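Local atomic coordinates of alcohol oxidase (Myceliophthora thermophila, PDB entry 6F74), a protein that binds FAD as a member of the VAO-type flavoprotein family and probably uses it to oxidise a substrate with molecular oxygen. Residues 311-317 and 406-412; 349-355 and 468-473. All blocks are in the same frame, centred on the assembly; numbering follows the deposited sequence.

Contact 1. Residues 311-317 and 406-412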
ATOM      1  N   VAL A 311     -16.245 -12.882  16.287  1.00 25.63           N
ATOM      2  CA  VAL A 311     -15.991 -12.700  14.852  1.00 24.81           C
ATOM      3  C   VAL A 311     -16.109 -14.084  14.261  1.00 24.61           C
ATOM      4  O   VAL A 311     -15.598 -15.058  14.837  1.00 24.85           O
ATOM      5  CB  VAL A 311     -14.578 -12.183  14.538  1.00 24.30           C
ATOM      6  CG1 VAL A 311     -14.388 -11.991  13.027  1.00 23.54           C
ATOM      7  CG2 VAL A 311     -14.310 -10.860  15.240  1.00 24.55           C
ATOM      8  N   THR A 312     -16.779 -14.184  13.129  1.00 24.24           N
ATOM      9  CA  THR A 312     -16.804 -15.446  12.395  1.00 24.01           C
ATOM     10  C   THR A 312     -16.208 -15.233  11.020  1.00 23.29           C
ATOM     11  O   THR A 312     -16.574 -14.299  10.329  1.00 23.04           O
ATOM     12  CB  THR A 312     -18.231 -16.006  12.277  1.00 24.34           C
ATOM     13  OG1 THR A 312     -18.784 -16.138  13.586  1.00 25.07           O
ATOM     14  CG2 THR A 312     -18.223 -17.391  11.641  1.00 24.19           C
ATOM     15  N   ALA A 313     -15.311 -16.131  10.637  1.00 23.05           N
ATOM     16  CA  ALA A 313     -14.700 -16.125   9.323  1.00 22.46           C
ATOM     17  C   ALA A 313     -15.355 -17.166   8.430  1.00 22.42           C
ATOM     18  O   ALA A 313     -15.739 -18.229   8.899  1.00 22.78           O
ATOM     19  CB  ALA A 313     -13.209 -16.415   9.455  1.00 22.28           C
ATOM     20  N   HIS A 314     -15.450 -16.845   7.147  1.00 22.02           N
ATOM     21  CA  HIS A 314     -16.012 -17.719   6.134  1.00 21.97           C
ATOM     22  C   HIS A 314     -14.946 -18.047   5.113  1.00 21.59           C
ATOM     23  O   HIS A 314     -14.463 -17.158   4.444  1.00 21.25           O
ATOM     24  CB  HIS A 314     -17.161 -17.008   5.412  1.00 21.94           C
ATOM     25  CG  HIS A 314     -17.786 -17.816   4.319  1.00 21.94           C
ATOM     26  ND1 HIS A 314     -17.986 -17.322   3.054  1.00 21.70           N
ATOM     27  CD2 HIS A 314     -18.292 -19.074   4.317  1.00 22.20           C
ATOM     28  CE1 HIS A 314     -18.574 -18.250   2.313  1.00 21.83           C
ATOM     29  NE2 HIS A 314     -18.765 -19.324   3.057  1.00 22.12           N
ATOM     30  N   ARG A 315     -14.577 -19.313   5.008  1.00 21.72           N
ATOM     31  CA  ARG A 315     -13.617 -19.744   4.001  1.00 21.47           C
ATOM     32  C   ARG A 315     -14.345 -20.388   2.828  1.00 21.50           C
ATOM     33  O   ARG A 315     -15.026 -21.389   2.999  1.00 21.83           O
ATOM     34  CB  ARG A 315     -12.573 -20.671   4.625  1.00 21.66           C
ATOM     35  CG  ARG A 315     -11.624 -19.937   5.600  1.00 21.61           C
ATOM     36  CD  ARG A 315     -10.513 -19.155   4.869  1.00 21.19           C
ATOM     37  NE  ARG A 315      -9.465 -18.695   5.816  1.00 21.21           N
ATOM     38  CZ  ARG A 315      -8.254 -19.266   5.982  1.00 21.30           C
ATOM     39  NH1 ARG A 315      -7.844 -20.339   5.269  1.00 21.39           N
ATOM     40  NH2 ARG A 315      -7.380 -18.745   6.851  1.00 21.35           N
ATOM     41  N   LEU A 316     -14.204 -19.816   1.645  1.00 21.22           N
ATOM     42  CA  LEU A 316     -14.895 -20.329   0.456  1.00 21.30           C
ATOM     43  C   LEU A 316     -13.870 -20.706  -0.578  1.00 21.18           C
ATOM     44  O   LEU A 316     -12.940 -19.966  -0.785  1.00 20.91           O
ATOM     45  CB  LEU A 316     -15.828 -19.267  -0.154  1.00 21.21           C
ATOM     46  CG  LEU A 316     -16.595 -19.641  -1.452  1.00 21.35           C
ATOM     47  CD1 LEU A 316     -17.674 -20.684  -1.182  1.00 21.72           C
ATOM     48  CD2 LEU A 316     -17.221 -18.401  -2.062  1.00 21.26           C
ATOM     49  N   ALA A 317     -14.070 -21.822  -1.255  1.00 21.43           N
ATOM     50  CA  ALA A 317     -13.206 -22.219  -2.339  1.00 21.43           C
ATOM     51  C   ALA A 317     -14.027 -22.846  -3.450  1.00 21.69           C
ATOM     52  O   ALA A 317     -14.945 -23.632  -3.195  1.00 21.98           O
ATOM     53  CB  ALA A 317     -12.142 -23.187  -1.854  1.00 21.60           C
ATOM     54  N   THR A 406     -16.543 -25.474  -1.651  1.00 22.63           N
ATOM     55  CA  THR A 406     -16.399 -25.793  -0.250  1.00 22.75           C
ATOM     56  C   THR A 406     -16.548 -24.519   0.533  1.00 22.48           C
ATOM     57  O   THR A 406     -16.143 -23.441   0.088  1.00 22.13           O
ATOM     58  CB  THR A 406     -15.044 -26.442   0.095  1.00 22.84           C
ATOM     59  OG1 THR A 406     -13.981 -25.655  -0.425  1.00 22.49           O
ATOM     60  CG2 THR A 406     -14.960 -27.828  -0.485  1.00 23.25           C
ATOM     61  N   SER A 407     -17.117 -24.659   1.717  1.00 22.70           N
ATOM     62  CA  SER A 407     -17.574 -23.520   2.478  1.00 22.59           C
ATOM     63  C   SER A 407     -17.505 -23.886   3.926  1.00 22.89           C
ATOM     64  O   SER A 407     -18.198 -24.807   4.338  1.00 23.29           O
ATOM     65  CB  SER A 407     -19.031 -23.204   2.089  1.00 22.70           C
ATOM     66  OG  SER A 407     -19.488 -22.086   2.787  1.00 22.67           O
ATOM     67  N   THR A 408     -16.679 -23.197   4.700  1.00 22.76           N
ATOM     68  CA  THR A 408     -16.577 -23.463   6.128  1.00 23.12           C
ATOM     69  C   THR A 408     -16.543 -22.179   6.928  1.00 23.03           C
ATOM     70  O   THR A 408     -16.204 -21.120   6.408  1.00 22.63           O
ATOM     71  CB  THR A 408     -15.323 -24.290   6.445  1.00 23.25           C
ATOM     72  OG1 THR A 408     -14.141 -23.536   6.114  1.00 22.84           O
ATOM     73  CG2 THR A 408     -15.331 -25.591   5.674  1.00 23.42           C
ATOM     74  N   PHE A 409     -16.879 -22.295   8.207  1.00 23.48           N
ATOM     75  CA  PHE A 409     -16.918 -21.164   9.121  1.00 23.55           C
ATOM     76  C   PHE A 409     -16.071 -21.465  10.335  1.00 23.89           C
ATOM     77  O   PHE A 409     -16.026 -22.601  10.781  1.00 24.30           O
ATOM     78  CB  PHE A 409     -18.337 -20.880   9.571  1.00 23.91           C
ATOM     79  CG  PHE A 409     -19.259 -20.511   8.438  1.00 23.66           C
ATOM     80  CD1 PHE A 409     -19.894 -21.494   7.699  1.00 23.73           C
ATOM     81  CD2 PHE A 409     -19.482 -19.192   8.113  1.00 23.43           C
ATOM     82  CE1 PHE A 409     -20.729 -21.164   6.654  1.00 23.57           C
ATOM     83  CE2 PHE A 409     -20.324 -18.845   7.075  1.00 23.28           C
ATOM     84  CZ  PHE A 409     -20.952 -19.833   6.337  1.00 23.36           C
ATOM     85  N   ALA A 410     -15.384 -20.444  10.834  1.00 23.78           N
ATOM     86  CA  ALA A 410     -14.618 -20.531  12.069  1.00 24.17           C
ATOM     87  C   ALA A 410     -15.002 -19.362  12.959  1.00 24.40           C
ATOM     88  O   ALA A 410     -14.986 -18.221  12.508  1.00 24.02           O
ATOM     89  CB  ALA A 410     -13.135 -20.500  11.767  1.00 23.85           C
ATOM     90  N   GLU A 411     -15.357 -19.656  14.214  1.00 25.09           N
ATOM     91  CA  GLU A 411     -15.779 -18.618  15.179  1.00 25.47           C
ATOM     92  C   GLU A 411     -14.616 -18.284  16.099  1.00 25.70           C
ATOM     93  O   GLU A 411     -13.873 -19.185  16.491  1.00 25.95           O
ATOM     94  CB  GLU A 411     -16.996 -19.056  15.984  1.00 26.19           C
ATOM     95  CG  GLU A 411     -17.731 -17.877  16.636  1.00 26.55           C
ATOM     96  CD  GLU A 411     -19.108 -18.234  17.175  1.00 27.21           C
ATOM     97  OE1 GLU A 411     -19.918 -18.738  16.381  1.00 27.01           O
ATOM     98  OE2 GLU A 411     -19.403 -17.996  18.397  1.00 27.98           O
ATOM     99  N   TYR A 412     -14.424 -16.994  16.391  1.00 25.64           N
ATOM    100  CA  TYR A 412     -13.423 -16.525  17.367  1.00 25.96           C
ATOM    101  C   TYR A 412     -14.127 -15.704  18.421  1.00 26.60           C
ATOM    102  O   TYR A 412     -15.198 -15.142  18.138  1.00 26.59           O
ATOM    103  CB  TYR A 412     -12.341 -15.675  16.681  1.00 25.28           C
ATOM    104  CG  TYR A 412     -11.617 -16.444  15.600  1.00 24.70           C
ATOM    105  CD1 TYR A 412     -10.530 -17.266  15.897  1.00 24.85           C
ATOM    106  CD2 TYR A 412     -12.053 -16.395  14.287  1.00 24.10           C
ATOM    107  CE1 TYR A 412      -9.894 -17.983  14.906  1.00 24.41           C
ATOM    108  CE2 TYR A 412     -11.419 -17.107  13.296  1.00 23.66           C
ATOM    109  CZ  TYR A 412     -10.345 -17.903  13.612  1.00 23.82           C
ATOM    110  OH  TYR A 412      -9.704 -18.642  12.644  1.00 23.47           O
TER
HETATM  111  O   HOH W   1     -13.706 -23.766   2.072  1.00 34.65           O
HETATM  112  O   HOH W   2     -13.462 -26.301  -3.382  1.00 14.69           O

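Contact 2. Residues 349-355 and 468-473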
ATOM      1  N   VAL A 349     -20.210  -8.009   5.998  1.00 22.84           N
ATOM      2  CA  VAL A 349     -19.164  -8.907   5.548  1.00 22.31           C
ATOM      3  C   VAL A 349     -18.014  -8.090   4.928  1.00 21.86           C
ATOM      4  O   VAL A 349     -18.230  -7.111   4.187  1.00 21.85           O
ATOM      5  CB  VAL A 349     -19.677  -9.952   4.522  1.00 22.19           C
ATOM      6  CG1 VAL A 349     -18.587 -10.954   4.156  1.00 21.76           C
ATOM      7  CG2 VAL A 349     -20.863 -10.724   5.078  1.00 22.66           C
ATOM      8  N   ALA A 350     -16.798  -8.513   5.252  1.00 21.54           N
ATOM      9  CA  ALA A 350     -15.576  -7.924   4.716  1.00 21.11           C
ATOM     10  C   ALA A 350     -14.519  -9.007   4.526  1.00 20.76           C
ATOM     11  O   ALA A 350     -14.638 -10.123   5.063  1.00 20.90           O
ATOM     12  CB  ALA A 350     -15.062  -6.828   5.638  1.00 21.23           C
ATOM     13  N   GLY A 351     -13.468  -8.657   3.783  1.00 20.37           N
ATOM     14  CA  GLY A 351     -12.292  -9.529   3.651  1.00 20.09           C
ATOM     15  C   GLY A 351     -11.730  -9.579   2.253  1.00 19.77           C
ATOM     16  O   GLY A 351     -11.915  -8.650   1.458  1.00 19.70           O
ATOM     17  N   TYR A 352     -11.016 -10.658   1.957  1.00 19.64           N
ATOM     18  CA  TYR A 352     -10.267 -10.713   0.718  1.00 19.39           C
ATOM     19  C   TYR A 352     -10.478 -12.003  -0.021  1.00 19.46           C
ATOM     20  O   TYR A 352     -10.462 -13.088   0.581  1.00 19.61           O
ATOM     21  CB  TYR A 352      -8.768 -10.505   0.982  1.00 19.17           C
ATOM     22  CG  TYR A 352      -8.487  -9.244   1.762  1.00 19.14           C
ATOM     23  CD1 TYR A 352      -8.472  -9.247   3.182  1.00 19.33           C
ATOM     24  CD2 TYR A 352      -8.241  -8.060   1.116  1.00 18.98           C
ATOM     25  CE1 TYR A 352      -8.217  -8.094   3.891  1.00 19.36           C
ATOM     26  CE2 TYR A 352      -7.977  -6.892   1.827  1.00 18.99           C
ATOM     27  CZ  TYR A 352      -7.965  -6.923   3.213  1.00 19.18           C
ATOM     28  OH  TYR A 352      -7.694  -5.785   3.911  1.00 19.25           O
ATOM     29  N   GLY A 353     -10.621 -11.864  -1.340  1.00 19.42           N
ATOM     30  CA  GLY A 353     -10.791 -12.987  -2.262  1.00 19.53           C
ATOM     31  C   GLY A 353      -9.752 -12.952  -3.355  1.00 19.41           C
ATOM     32  O   GLY A 353      -9.293 -11.870  -3.746  1.00 19.26           O
ATOM     33  N   PHE A 354      -9.399 -14.146  -3.837  1.00 19.54           N
ATOM     34  CA  PHE A 354      -8.260 -14.358  -4.718  1.00 19.51           C
ATOM     35  C   PHE A 354      -8.675 -15.363  -5.769  1.00 19.80           C
ATOM     36  O   PHE A 354      -9.283 -16.355  -5.425  1.00 19.99           O
ATOM     37  CB  PHE A 354      -7.075 -14.962  -3.933  1.00 19.46           C
ATOM     38  CG  PHE A 354      -6.558 -14.081  -2.838  1.00 19.24           C
ATOM     39  CD1 PHE A 354      -7.167 -14.077  -1.578  1.00 19.27           C
ATOM     40  CD2 PHE A 354      -5.473 -13.244  -3.050  1.00 19.04           C
ATOM     41  CE1 PHE A 354      -6.694 -13.251  -0.552  1.00 19.14           C
ATOM     42  CE2 PHE A 354      -4.998 -12.424  -2.019  1.00 18.87           C
ATOM     43  CZ  PHE A 354      -5.610 -12.429  -0.766  1.00 18.93           C
ATOM     44  N   TRP A 355      -8.312 -15.146  -7.022  1.00 19.90           N
ATOM     45  CA  TRP A 355      -8.707 -16.082  -8.056  1.00 20.26           C
ATOM     46  C   TRP A 355      -7.797 -16.031  -9.271  1.00 20.42           C
ATOM     47  O   TRP A 355      -7.112 -15.019  -9.521  1.00 20.25           O
ATOM     48  CB  TRP A 355     -10.184 -15.885  -8.456  1.00 20.43           C
ATOM     49  CG  TRP A 355     -10.555 -14.553  -9.129  1.00 20.40           C
ATOM     50  CD1 TRP A 355     -10.973 -13.430  -8.518  1.00 20.20           C
ATOM     51  CD2 TRP A 355     -10.590 -14.274 -10.543  1.00 20.69           C
ATOM     52  NE1 TRP A 355     -11.235 -12.436  -9.444  1.00 20.33           N
ATOM     53  CE2 TRP A 355     -11.021 -12.940 -10.698  1.00 20.63           C
ATOM     54  CE3 TRP A 355     -10.288 -15.023 -11.685  1.00 21.06           C
ATOM     55  CZ2 TRP A 355     -11.133 -12.330 -11.946  1.00 20.93           C
ATOM     56  CZ3 TRP A 355     -10.405 -14.413 -12.935  1.00 21.36           C
ATOM     57  CH2 TRP A 355     -10.825 -13.084 -13.055  1.00 21.29           C
ATOM     58  N   ASN A 468      -5.753 -11.792  -9.713  1.00 19.71           N
ATOM     59  CA  ASN A 468      -6.949 -11.005  -9.500  1.00 19.67           C
ATOM     60  C   ASN A 468      -7.329 -11.091  -8.023  1.00 19.42           C
ATOM     61  O   ASN A 468      -7.273 -12.173  -7.418  1.00 19.44           O
ATOM     62  CB  ASN A 468      -8.046 -11.502 -10.407  1.00 20.04           C
ATOM     63  CG  ASN A 468      -7.831 -11.047 -11.833  1.00 20.35           C
ATOM     64  OD1 ASN A 468      -8.023  -9.854 -12.125  1.00 20.36           O
ATOM     65  ND2 ASN A 468      -7.407 -11.975 -12.723  1.00 20.67           N
ATOM     66  N   VAL A 469      -7.657  -9.949  -7.437  1.00 19.26           N
ATOM     67  CA  VAL A 469      -7.904  -9.870  -6.009  1.00 19.09           C
ATOM     68  C   VAL A 469      -9.115  -8.978  -5.791  1.00 19.19           C
ATOM     69  O   VAL A 469      -9.249  -7.893  -6.434  1.00 19.25           O
ATOM     70  CB  VAL A 469      -6.699  -9.288  -5.240  1.00 18.83           C
ATOM     71  CG1 VAL A 469      -6.949  -9.261  -3.720  1.00 18.75           C
ATOM     72  CG2 VAL A 469      -5.416 -10.060  -5.565  1.00 18.80           C
ATOM     73  N   VAL A 470      -9.987  -9.444  -4.890  1.00 19.26           N
ATOM     74  CA  VAL A 470     -11.130  -8.689  -4.396  1.00 19.41           C
ATOM     75  C   VAL A 470     -10.854  -8.175  -2.977  1.00 19.29           C
ATOM     76  O   VAL A 470     -10.559  -8.975  -2.108  1.00 19.24           O
ATOM     77  CB  VAL A 470     -12.386  -9.565  -4.353  1.00 19.67           C
ATOM     78  CG1 VAL A 470     -13.539  -8.820  -3.716  1.00 19.87           C
ATOM     79  CG2 VAL A 470     -12.801  -9.912  -5.765  1.00 19.88           C
ATOM     80  N   LEU A 471     -10.961  -6.854  -2.765  1.00 19.31           N
ATOM     81  CA  LEU A 471     -10.757  -6.239  -1.443  1.00 19.29           C
ATOM     82  C   LEU A 471     -12.103  -5.780  -0.920  1.00 19.62           C
ATOM     83  O   LEU A 471     -12.568  -4.678  -1.225  1.00 19.79           O
ATOM     84  CB  LEU A 471      -9.800  -5.056  -1.550  1.00 19.12           C
ATOM     85  CG  LEU A 471      -8.404  -5.311  -2.118  1.00 18.84           C
ATOM     86  CD1 LEU A 471      -8.491  -5.534  -3.603  1.00 18.88           C
ATOM     87  CD2 LEU A 471      -7.532  -4.100  -1.817  1.00 18.71           C
ATOM     88  N   LEU A 472     -12.780  -6.653  -0.181  1.00 19.78           N
ATOM     89  CA  LEU A 472     -14.102  -6.331   0.303  1.00 20.16           C
ATOM     90  C   LEU A 472     -13.887  -5.544   1.605  1.00 20.28           C
ATOM     91  O   LEU A 472     -14.017  -6.071   2.708  1.00 20.43           O
ATOM     92  CB  LEU A 472     -14.922  -7.593   0.493  1.00 20.33           C
ATOM     93  CG  LEU A 472     -16.377  -7.395   0.906  1.00 20.78           C
ATOM     94  CD1 LEU A 472     -17.164  -6.568  -0.125  1.00 20.99           C
ATOM     95  CD2 LEU A 472     -17.005  -8.761   1.109  1.00 20.91           C
ATOM     96  N   VAL A 473     -13.527  -4.281   1.439  1.00 20.27           N
ATOM     97  CA  VAL A 473     -12.981  -3.481   2.548  1.00 20.34           C
ATOM     98  C   VAL A 473     -13.659  -2.165   2.776  1.00 20.72           C
ATOM     99  O   VAL A 473     -13.285  -1.474   3.678  1.00 20.85           O
ATOM    100  CB  VAL A 473     -11.460  -3.240   2.385  1.00 19.93           C
ATOM    101  CG1 VAL A 473     -10.715  -4.565   2.335  1.00 19.65           C
ATOM    102  CG2 VAL A 473     -11.155  -2.425   1.151  1.00 19.79           C
TER
HETATM  103  O   HOH W   3      -5.224 -14.092  -7.821  1.00 19.72           O

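Contact 1. Residues 311-317 and 406-412
H314 swings its ring away from its own backbone N (chi1 178°) while F409 turns CG beside its own N (chi1 -62°), and as a non-hydrogen-bonded pair of the antiparallel strands 311-317 and 406-412 they bring their rings together at the margin of the seven-stranded sheet, where 403-412 is outermost. They form an offset stack, centroids 4.7 Å apart and planes 29° from parallel; CD2 of H314 lies over one face of the phenyl, displaced toward its rim at CE2 and CZ. At its other end the imidazole is hydrogen-bonded to S407, whose OG lies at the ring edge, in plane, 2.9 Å from H314 NE2. Helix 382-396 packs on both side chains, M393 on H314 and Q382 and E386 on F409. With an alanine in place of F409, the H314 ring would probably lose its stacking partner and a gap would open beneath that helix. Eight N-H...O=C bonds zip the backbones together from V311-Y412 to A317-T406. On the opposite face, Y412 brings a ring edge to A313, CE2 to CB 4.3 Å, and its OH, like R315 NE, reaches E422 of helix 415-422. Toward the far end a water donates to R315 O at 2.9 Å and also bonds T406 OG1, 3.1 Å away.

Contact 2. Residues 349-355 and 468-473
Strands 349-355 and 468-472 run antiparallel, their axes 4.6 Å apart at closest approach and 166° between directions, with G351-L472, G353-V470 and W355-N468 as the hydrogen-bonded pairs. G351 N and G351 O both bond L472, whose N lies almost straight beyond the G351 carbonyl at 2.7 Å; G353 and V470 also exchange two bonds, G353 N meeting a lone pair of V470 O. G351 has a positive phi (139°), and at those backbone angles a CB would run into the carbonyl O of A350. L472 then centres an inverse gamma turn, closed by a weak bond from V473 N to L471 O, at the end of the strand, beyond which V473 CG1 touches the Y352 ring.

At the other end, N468 lies flat against W355. Its CB sits over the five-membered ring, 3.6 Å from the centroid, as a CH-pi contact, and its amide continues over the six-membered ring, the planes only 11° apart and ND2 3.6 Å from W355 CH2. The amide is fixed from outside the pair, OD1 by S502 and ND2 by V458 O. A water bridges the backbones here, donating to W355 O and N468 O. On the opposite face F354 and V469 lie side by side, while Y352 crosses V473 at about a right angle, its CE2 3.6 Å from V473 CG1. The Y352 hydroxyl is hydrogen-bonded to H246 ND1.

H246 is an FAD-binding residue and the Y352 side chain comes about 5 Å from the flavin cofactor, consistent with the face carrying Y352 and L471 bordering the cofactor pocket, as in the substrate domain of VAO-type oxidases.

Contact 1 and contact 2 belong to one seven-stranded antiparallel sheet, their centres 14 Å apart and their nearest atoms about 6 Å apart without touching. Strand 370-378 fills the interval: its backbone bonds T312, H314 and L316 on one side and A350, Y352 and F354 on the other, with T372 also taking L316 O through its hydroxyl. Along the chain the segments alternate, each pair being joined across a long intervening stretch, 88 residues for contact 1 and 112 for contact 2. The two differ in setting. Contact 2 is buried, about 15 Å from the chain centre, with the Y352 side chain about 5 Å from FAD, whereas contact 1, about 26 Å out, is partly exposed and away from the annotated sites.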